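Local atomic coordinates of cellulase (Soil metagenome, PDB entry 5I2U), a protein that probably hydrolyses the beta-1,4-glucosidic bonds of cellulose, as a halotolerant glycoside hydrolase of family 5 built on a TIM barrel. Residues Ala147-Tyr153 and Ile186-Asn190; Ile180-Arg184 and Ile211-Ile217; Leu66-Phe70 and Val286-Glu291. One frame throughout, in Å; residues are numbered along the deposited sequence. Where two conformers were deposited one is given.

Interaction 1: Ala147-Tyr153 and Ile186-Asn190; sequences AEKYGEY and IDPDN. With MG (magnesium ion), chain H.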
# COMPACT_ATOMS: atom_id res chain seq x y z
N ALA A 147 1.91 2.42 16.45
CA ALA A 147 1.55 3.81 16.75
C ALA A 147 2.46 4.42 17.81
O ALA A 147 2.87 5.56 17.66
CB ALA A 147 0.10 3.91 17.19
N GLU A 148 2.76 3.65 18.86
CA GLU A 148 3.63 4.12 19.96
C GLU A 148 5.05 4.34 19.46
O GLU A 148 5.63 5.39 19.70
CB GLU A 148 3.60 3.15 21.17
CG GLU A 148 4.63 3.44 22.33
CD GLU A 148 4.53 4.85 22.95
OE1 GLU A 148 3.49 5.54 22.79
OE2 GLU A 148 5.50 5.27 23.63
N LYS A 149 5.59 3.36 18.75
CA LYS A 149 6.96 3.44 18.25
C LYS A 149 7.15 4.54 17.22
O LYS A 149 8.14 5.27 17.26
CB LYS A 149 7.41 2.11 17.63
CG LYS A 149 7.81 1.03 18.63
CD LYS A 149 8.94 0.15 18.09
CE LYS A 149 10.30 0.81 18.26
NZ LYS A 149 11.40 0.06 17.59
N TYR A 150 6.22 4.62 16.26
CA TYR A 150 6.50 5.35 15.01
C TYR A 150 5.53 6.48 14.67
O TYR A 150 5.68 7.09 13.63
CB TYR A 150 6.57 4.36 13.84
CG TYR A 150 7.64 3.29 13.92
CD1 TYR A 150 8.99 3.63 13.95
CD2 TYR A 150 7.31 1.94 13.90
CE1 TYR A 150 9.98 2.66 13.99
CE2 TYR A 150 8.29 0.96 13.94
CZ TYR A 150 9.63 1.32 13.99
OH TYR A 150 10.61 0.35 14.04
N GLY A 151 4.55 6.77 15.54
CA GLY A 151 3.47 7.70 15.22
C GLY A 151 3.83 9.18 15.12
O GLY A 151 3.05 9.97 14.57
N GLU A 152 5.00 9.56 15.63
CA GLU A 152 5.48 10.95 15.50
C GLU A 152 6.20 11.21 14.18
O GLU A 152 6.35 12.37 13.78
CB GLU A 152 6.40 11.32 16.68
CG GLU A 152 5.63 11.52 17.98
CD GLU A 152 5.42 12.98 18.34
OE1 GLU A 152 5.12 13.80 17.44
OE2 GLU A 152 5.54 13.31 19.54
N TYR A 153 6.65 10.15 13.49
CA TYR A 153 7.29 10.28 12.19
C TYR A 153 6.26 10.54 11.12
O TYR A 153 5.27 9.79 11.02
CB TYR A 153 8.09 9.03 11.85
CG TYR A 153 9.23 8.81 12.80
CD1 TYR A 153 10.41 9.54 12.66
CD2 TYR A 153 9.11 7.91 13.86
CE1 TYR A 153 11.46 9.36 13.54
CE2 TYR A 153 10.16 7.73 14.75
CZ TYR A 153 11.34 8.46 14.58
OH TYR A 153 12.38 8.30 15.45
N ILE A 186 -3.18 7.27 20.27
CA ILE A 186 -1.72 7.41 20.36
C ILE A 186 -1.17 8.34 19.26
O ILE A 186 -0.31 9.18 19.51
CB ILE A 186 -1.02 6.01 20.23
CG1 ILE A 186 -1.65 4.99 21.21
CG2 ILE A 186 0.50 6.13 20.43
CD1 ILE A 186 -1.17 3.55 21.07
N ASP A 187 -1.66 8.14 18.03
CA ASP A 187 -1.20 8.87 16.85
C ASP A 187 -2.40 9.60 16.24
O ASP A 187 -3.13 9.03 15.41
CB ASP A 187 -0.59 7.89 15.84
CG ASP A 187 0.07 8.59 14.67
OD1 ASP A 187 0.04 9.84 14.59
OD2 ASP A 187 0.66 7.89 13.82
N PRO A 188 -2.61 10.87 16.65
CA PRO A 188 -3.83 11.55 16.24
C PRO A 188 -3.86 11.99 14.77
O PRO A 188 -4.96 12.15 14.23
CB PRO A 188 -3.91 12.77 17.16
CG PRO A 188 -2.52 12.97 17.68
CD PRO A 188 -1.72 11.73 17.45
N ASP A 189 -2.70 12.12 14.12
CA ASP A 189 -2.63 12.79 12.79
C ASP A 189 -2.26 11.93 11.55
O ASP A 189 -2.67 12.30 10.44
CB ASP A 189 -1.70 14.01 12.85
CG ASP A 189 -0.28 13.64 13.21
OD1 ASP A 189 -0.07 12.56 13.81
OD2 ASP A 189 0.63 14.42 12.92
N ASN A 190 -1.51 10.84 11.72
CA ASN A 190 -0.97 10.10 10.57
C ASN A 190 -2.07 9.39 9.78
O ASN A 190 -3.13 9.06 10.33
CB ASN A 190 0.11 9.09 10.96
CG ASN A 190 1.40 9.74 11.40
OD1 ASN A 190 1.38 10.70 12.16
ND2 ASN A 190 2.52 9.24 10.91
MG MG H . 1.40 11.33 14.16
O HOH W 1 2.59 12.95 13.74
O HOH W 2 2.01 11.81 16.42
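Gly151 and Asp187 bring the two backbones together, their CA atoms 5.1 Å apart; helix 136-150 runs up to this contact, and a type I beta turn spanning Tyr150 to Tyr153 faces the irregular run Ile186-Asn190. The Gly151 carbonyl O points almost straight at a magnesium ion, 2.2 Å away. A CB at position 151 would run into Asp187 CG. From the other segment Asp187 OD1, Asp189 OD1 (1.9 Å from the magnesium) and Asn190 OD1 close on the same ion, and two waters complete six ligands. The site thus ties the region where helix 136-150 finishes to the loop that leads from helix 169-186 into strand 192-194 of the TIM barrel. Asp187 has CG anti to the backbone N (chi1 -173°), which turns OD1 to the metal, while OD2 is hydrogen-bonded to Tyr158 OH. Asn190 uses both ends of its amide: OD1 on the ion, ND2 donating to Tyr153 O at 2.8 Å, in the amide plane, which fixes the flip. Asp189 OD2 accepts a bond of 2.6 Å from the metal-bound water 1. Away from the ion, on the helix 136-150 side, Ile186 lays CB and CG2 against Ala147 CB, CB to CB 3.9 Å.

Interaction 2: Ile180-Arg184 and Ile211-Ile217; sequences IAVIR and IRDVSNI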
# COMPACT_ATOMS: atom_id res chain seq x y z
N ILE A 180 -9.05 2.05 14.25
CA ILE A 180 -8.81 3.50 14.14
C ILE A 180 -8.84 4.16 15.52
O ILE A 180 -7.98 4.99 15.84
CB ILE A 180 -9.83 4.20 13.20
CG1 ILE A 180 -9.54 3.84 11.73
CG2 ILE A 180 -9.81 5.73 13.35
CD1 ILE A 180 -10.72 4.06 10.81
N ALA A 181 -9.84 3.79 16.33
CA ALA A 181 -9.98 4.31 17.70
C ALA A 181 -8.71 4.08 18.51
O ALA A 181 -8.23 5.00 19.15
CB ALA A 181 -11.17 3.68 18.41
N VAL A 182 -8.15 2.88 18.42
CA VAL A 182 -6.90 2.58 19.12
C VAL A 182 -5.73 3.39 18.58
O VAL A 182 -4.92 3.89 19.36
CB VAL A 182 -6.53 1.08 19.05
CG1 VAL A 182 -5.16 0.83 19.65
CG2 VAL A 182 -7.57 0.24 19.79
N ILE A 183 -5.62 3.50 17.25
CA ILE A 183 -4.49 4.21 16.63
C ILE A 183 -4.55 5.68 16.99
O ILE A 183 -3.55 6.24 17.45
CB ILE A 183 -4.45 4.07 15.08
CG1 ILE A 183 -4.12 2.62 14.68
CG2 ILE A 183 -3.41 5.00 14.47
CD1 ILE A 183 -4.33 2.31 13.21
N ARG A 184 -5.71 6.29 16.77
CA ARG A 184 -5.88 7.73 17.01
C ARG A 184 -5.59 8.18 18.44
O ARG A 184 -5.18 9.31 18.64
CB ARG A 184 -7.28 8.21 16.59
CG ARG A 184 -7.42 8.42 15.09
CD ARG A 184 -6.76 9.72 14.62
NE ARG A 184 -6.74 9.82 13.15
CZ ARG A 184 -5.72 9.53 12.33
NH1 ARG A 184 -4.53 9.13 12.79
NH2 ARG A 184 -5.89 9.65 11.02
N ILE A 211 -17.21 5.88 7.36
CA ILE A 211 -16.82 6.12 8.75
C ILE A 211 -16.86 7.63 9.02
O ILE A 211 -16.29 8.41 8.27
CB ILE A 211 -15.40 5.58 9.05
CG1 ILE A 211 -15.31 4.08 8.74
CG2 ILE A 211 -15.02 5.81 10.51
CD1 ILE A 211 -13.90 3.54 8.67
N ARG A 212 -17.52 8.02 10.11
CA ARG A 212 -17.77 9.42 10.42
C ARG A 212 -16.94 9.87 11.61
O ARG A 212 -16.41 9.04 12.37
CB ARG A 212 -19.25 9.62 10.71
CG ARG A 212 -20.13 9.36 9.49
CD ARG A 212 -21.59 9.19 9.84
NE ARG A 212 -22.42 9.15 8.63
CZ ARG A 212 -22.58 8.10 7.83
NH1 ARG A 212 -21.98 6.93 8.07
NH2 ARG A 212 -23.36 8.21 6.75
N ASP A 213 -16.83 11.19 11.75
CA ASP A 213 -16.09 11.84 12.85
C ASP A 213 -14.64 11.33 12.96
O ASP A 213 -14.14 11.05 14.05
CB ASP A 213 -16.84 11.65 14.18
CG ASP A 213 -18.28 12.12 14.10
OD1 ASP A 213 -18.49 13.34 13.97
OD2 ASP A 213 -19.19 11.26 14.15
N VAL A 214 -13.99 11.18 11.82
CA VAL A 214 -12.61 10.70 11.76
C VAL A 214 -11.86 11.54 10.73
O VAL A 214 -12.42 11.89 9.69
CB VAL A 214 -12.53 9.16 11.50
CG1 VAL A 214 -13.24 8.40 12.61
CG2 VAL A 214 -13.15 8.74 10.17
N SER A 215 -10.63 11.93 11.04
CA SER A 215 -9.82 12.71 10.11
C SER A 215 -8.61 11.91 9.61
O SER A 215 -8.21 10.93 10.22
CB SER A 215 -9.38 14.02 10.76
OG SER A 215 -8.49 13.79 11.83
N ASN A 216 -8.07 12.34 8.48
CA ASN A 216 -6.88 11.75 7.87
C ASN A 216 -6.96 10.24 7.67
O ASN A 216 -6.03 9.50 7.99
CB ASN A 216 -5.62 12.14 8.67
CG ASN A 216 -5.24 13.58 8.47
OD1 ASN A 216 -5.84 14.31 7.68
ND2 ASN A 216 -4.23 14.02 9.21
N ILE A 217 -8.10 9.80 7.15
CA ILE A 217 -8.21 8.45 6.64
C ILE A 217 -8.52 8.47 5.15
O ILE A 217 -9.08 9.46 4.64
CB ILE A 217 -9.23 7.58 7.42
CG1 ILE A 217 -10.68 7.92 7.07
CG2 ILE A 217 -8.99 7.71 8.92
CD1 ILE A 217 -11.62 6.77 7.36
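Arg184 presents the edge of its guanidinium to the backbone of Ser215, NH2 donating to Ser215 O at 2.8 Å with an N-H...O angle of 163°. The carbonyl oxygen lies close to the guanidinium plane, whereas the donor stands 23° off the plane of the carbonyl. A weak, long bond from NE reaches the same oxygen, and Asn216 O lies 3.0 Å from NH2 along that edge. A bend at chi2 (-77°) folds the arginine chain across to the loop, and NH1 goes to the carbonyls of Asp187 and Asn190, next to the magnesium site. A leucine in place of Arg184 would probably leave the carbonyl of Ser215, and those two beyond it, without this donor and the loop less firmly held. One helical turn back, Ile180 meets Ile211 tip to tip, CD1 to CD1 3.9 Å. Ile180 CG2 makes a looser approach to Val214 CG1, at 4.4 Å, and Ile217 CG2 lies at a similar range from Ile180 CD1. The Asn216 amide is engaged by other parts of the chain, ND2 donating to Asp189 O and OD1 accepting from Val41 N. Helix 169-186 is thereby laid against the loop that enters strand 217-224, with Ile180 and Arg184 also resting on Ile192 of the adjoining strand 192-194.

Interaction 3: Leu66-Phe70 and Val286-Glu291; sequences LWPRF and VSDKNE. With GOL (glycerol), chain F.
Ser287 CB sits over the five-membered ring of Trp67 in a CH-pi contact, 3.6 Å from its centroid and 20° off the ring normal. Leu66 CB lies over the opposite face, so the indole is sandwiched between its own neighbour in sequence and the other segment. At the benzo end Lys289 adds apolar contact, with CB and CD each 3.7 Å from Trp67 CZ2, and Glu291 OE2, hydrogen-bonded to Ser294 OG, comes up obliquely to Trp67 CZ2 and CH2. Phe70 packs alongside: its CE2 is 3.8 Å from Ser287 CA, and its CZ approaches the Asp288 carboxylate, whose plane is turned 68° from the ring. These residues join two loops of the TIM barrel, the one after strand 57-61 and the one after strand 281-286. Strands 57-61 and 281-286 are the first and last of the eight, neighbours where the barrel closes, and both loops leave the C-terminal end of their strands, the end that carries the active site in this fold. The salt bridge of Arg69 and Asp288 runs from NH2 to OD2 at 2.5 Å, on the anti side of the carboxylate and 26° out of its plane; NE adds a weak bond to the same oxygen. With CG, CD and NE extended, Arg69 reaches across to the aspartate, and Phe70 CZ lies over one face of the guanidinium, toward its rim. A glycerol, probably from the crystallisation liquor, bridges the pair: its O1 accepts from Arg69 NE at 3.1 Å and donates to Asp288 OD1. Arg69 NH1 is hydrogen-bonded to Ala300 O.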
# COMPACT_ATOMS: atom_id res chain seq x y z
N LEU A 66 6.82 -14.81 2.60
CA LEU A 66 7.19 -15.44 1.35
C LEU A 66 8.50 -14.94 0.76
O LEU A 66 9.29 -15.73 0.23
CB LEU A 66 6.08 -15.29 0.33
CG LEU A 66 4.75 -15.89 0.72
CD1 LEU A 66 3.82 -15.90 -0.47
CD2 LEU A 66 4.92 -17.31 1.26
N TRP A 67 8.73 -13.64 0.81
CA TRP A 67 9.94 -13.03 0.25
C TRP A 67 10.61 -12.13 1.28
O TRP A 67 10.81 -10.94 1.03
CB TRP A 67 9.58 -12.27 -1.03
CG TRP A 67 8.87 -13.16 -1.98
CD1 TRP A 67 9.41 -14.18 -2.71
CD2 TRP A 67 7.47 -13.17 -2.25
NE1 TRP A 67 8.45 -14.79 -3.44
CE2 TRP A 67 7.24 -14.19 -3.20
CE3 TRP A 67 6.40 -12.40 -1.82
CZ2 TRP A 67 5.97 -14.46 -3.72
CZ3 TRP A 67 5.14 -12.66 -2.35
CH2 TRP A 67 4.94 -13.70 -3.27
N PRO A 68 11.00 -12.72 2.43
CA PRO A 68 11.65 -11.95 3.49
C PRO A 68 13.02 -11.38 3.14
O PRO A 68 13.43 -10.41 3.79
CB PRO A 68 11.82 -12.97 4.61
CG PRO A 68 11.97 -14.27 3.89
CD PRO A 68 10.95 -14.16 2.77
N ARG A 69 13.72 -11.93 2.16
CA ARG A 69 15.07 -11.46 1.83
C ARG A 69 15.11 -9.99 1.38
O ARG A 69 16.10 -9.29 1.62
CB ARG A 69 15.77 -12.41 0.83
CG ARG A 69 15.41 -12.29 -0.64
CD ARG A 69 15.93 -13.50 -1.43
NE ARG A 69 15.72 -13.35 -2.88
CZ ARG A 69 16.58 -12.79 -3.74
NH1 ARG A 69 17.75 -12.27 -3.34
NH2 ARG A 69 16.27 -12.73 -5.04
N PHE A 70 14.02 -9.51 0.79
CA PHE A 70 13.95 -8.11 0.36
C PHE A 70 13.61 -7.11 1.47
O PHE A 70 13.64 -5.90 1.24
CB PHE A 70 12.95 -7.96 -0.80
CG PHE A 70 13.30 -8.80 -1.99
CD1 PHE A 70 14.44 -8.53 -2.73
CD2 PHE A 70 12.51 -9.88 -2.35
CE1 PHE A 70 14.79 -9.32 -3.82
CE2 PHE A 70 12.85 -10.67 -3.43
CZ PHE A 70 13.98 -10.39 -4.17
N VAL A 286 7.55 -6.52 -5.27
CA VAL A 286 9.02 -6.64 -5.29
C VAL A 286 9.32 -8.00 -4.68
O VAL A 286 9.48 -8.14 -3.47
CB VAL A 286 9.72 -5.53 -4.50
CG1 VAL A 286 11.22 -5.70 -4.57
CG2 VAL A 286 9.31 -4.15 -5.02
N SER A 287 9.35 -8.99 -5.55
CA SER A 287 9.47 -10.40 -5.18
C SER A 287 9.96 -11.17 -6.42
O SER A 287 10.00 -10.60 -7.52
CB SER A 287 8.10 -10.93 -4.71
OG SER A 287 7.07 -10.77 -5.70
N ASP A 288 10.30 -12.45 -6.25
CA ASP A 288 10.96 -13.25 -7.30
C ASP A 288 10.36 -14.64 -7.55
O ASP A 288 11.03 -15.55 -8.00
CB ASP A 288 12.47 -13.34 -7.03
CG ASP A 288 12.81 -13.83 -5.63
OD1 ASP A 288 11.90 -14.12 -4.83
OD2 ASP A 288 14.03 -13.89 -5.31
N LYS A 289 9.07 -14.79 -7.28
CA LYS A 289 8.36 -16.01 -7.60
C LYS A 289 8.23 -16.08 -9.13
O LYS A 289 8.31 -15.05 -9.79
CB LYS A 289 7.00 -15.98 -6.91
CG LYS A 289 6.08 -17.18 -7.12
CD LYS A 289 4.93 -17.07 -6.14
CE LYS A 289 3.79 -18.04 -6.42
NZ LYS A 289 2.66 -17.83 -5.47
N ASN A 290 8.05 -17.28 -9.69
CA ASN A 290 7.74 -17.42 -11.12
C ASN A 290 6.29 -17.06 -11.42
O ASN A 290 5.48 -17.92 -11.81
CB ASN A 290 8.03 -18.83 -11.65
CG ASN A 290 7.85 -18.93 -13.15
OD1 ASN A 290 8.05 -17.96 -13.87
ND2 ASN A 290 7.45 -20.10 -13.62
N GLU A 291 5.99 -15.78 -11.27
CA GLU A 291 4.66 -15.22 -11.54
C GLU A 291 4.86 -13.86 -12.20
O GLU A 291 5.86 -13.16 -11.95
CB GLU A 291 3.85 -15.08 -10.24
CG GLU A 291 4.46 -14.08 -9.25
CD GLU A 291 3.81 -14.04 -7.88
OE1 GLU A 291 2.69 -14.55 -7.70
OE2 GLU A 291 4.48 -13.48 -6.97
C1 GOL F . 12.54 -16.24 -2.21
O1 GOL F . 13.13 -14.99 -2.61
C2 GOL F . 12.45 -17.14 -3.45
O2 GOL F . 11.40 -18.10 -3.26
C3 GOL F . 13.81 -17.77 -3.77
O3 GOL F . 14.35 -18.56 -2.69

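Interactions 1 and 2 adjoin, their centres 13 Å apart and their segments alternating along the chain: interaction 2 uses helix 169-186 and interaction 1 the loop that follows it, and Arg184 and Asn216 bond to carbonyls of Asn190 and Asp189. Interaction 3, centred about 29 Å from interaction 1 and 33 Å from interaction 2, closes the long loop within which both are nested. All three are partly buried, none wholly core. Where helices and loops lead into strands 192-194 and 217-224, the chemistry is metal coordination by Gly151 and residues 187-190, and an arginine on backbone carbonyls plus aliphatic contacts; interaction 3, joining loops at the C-terminal ends of strands, has an aromatic cluster with a salt bridge.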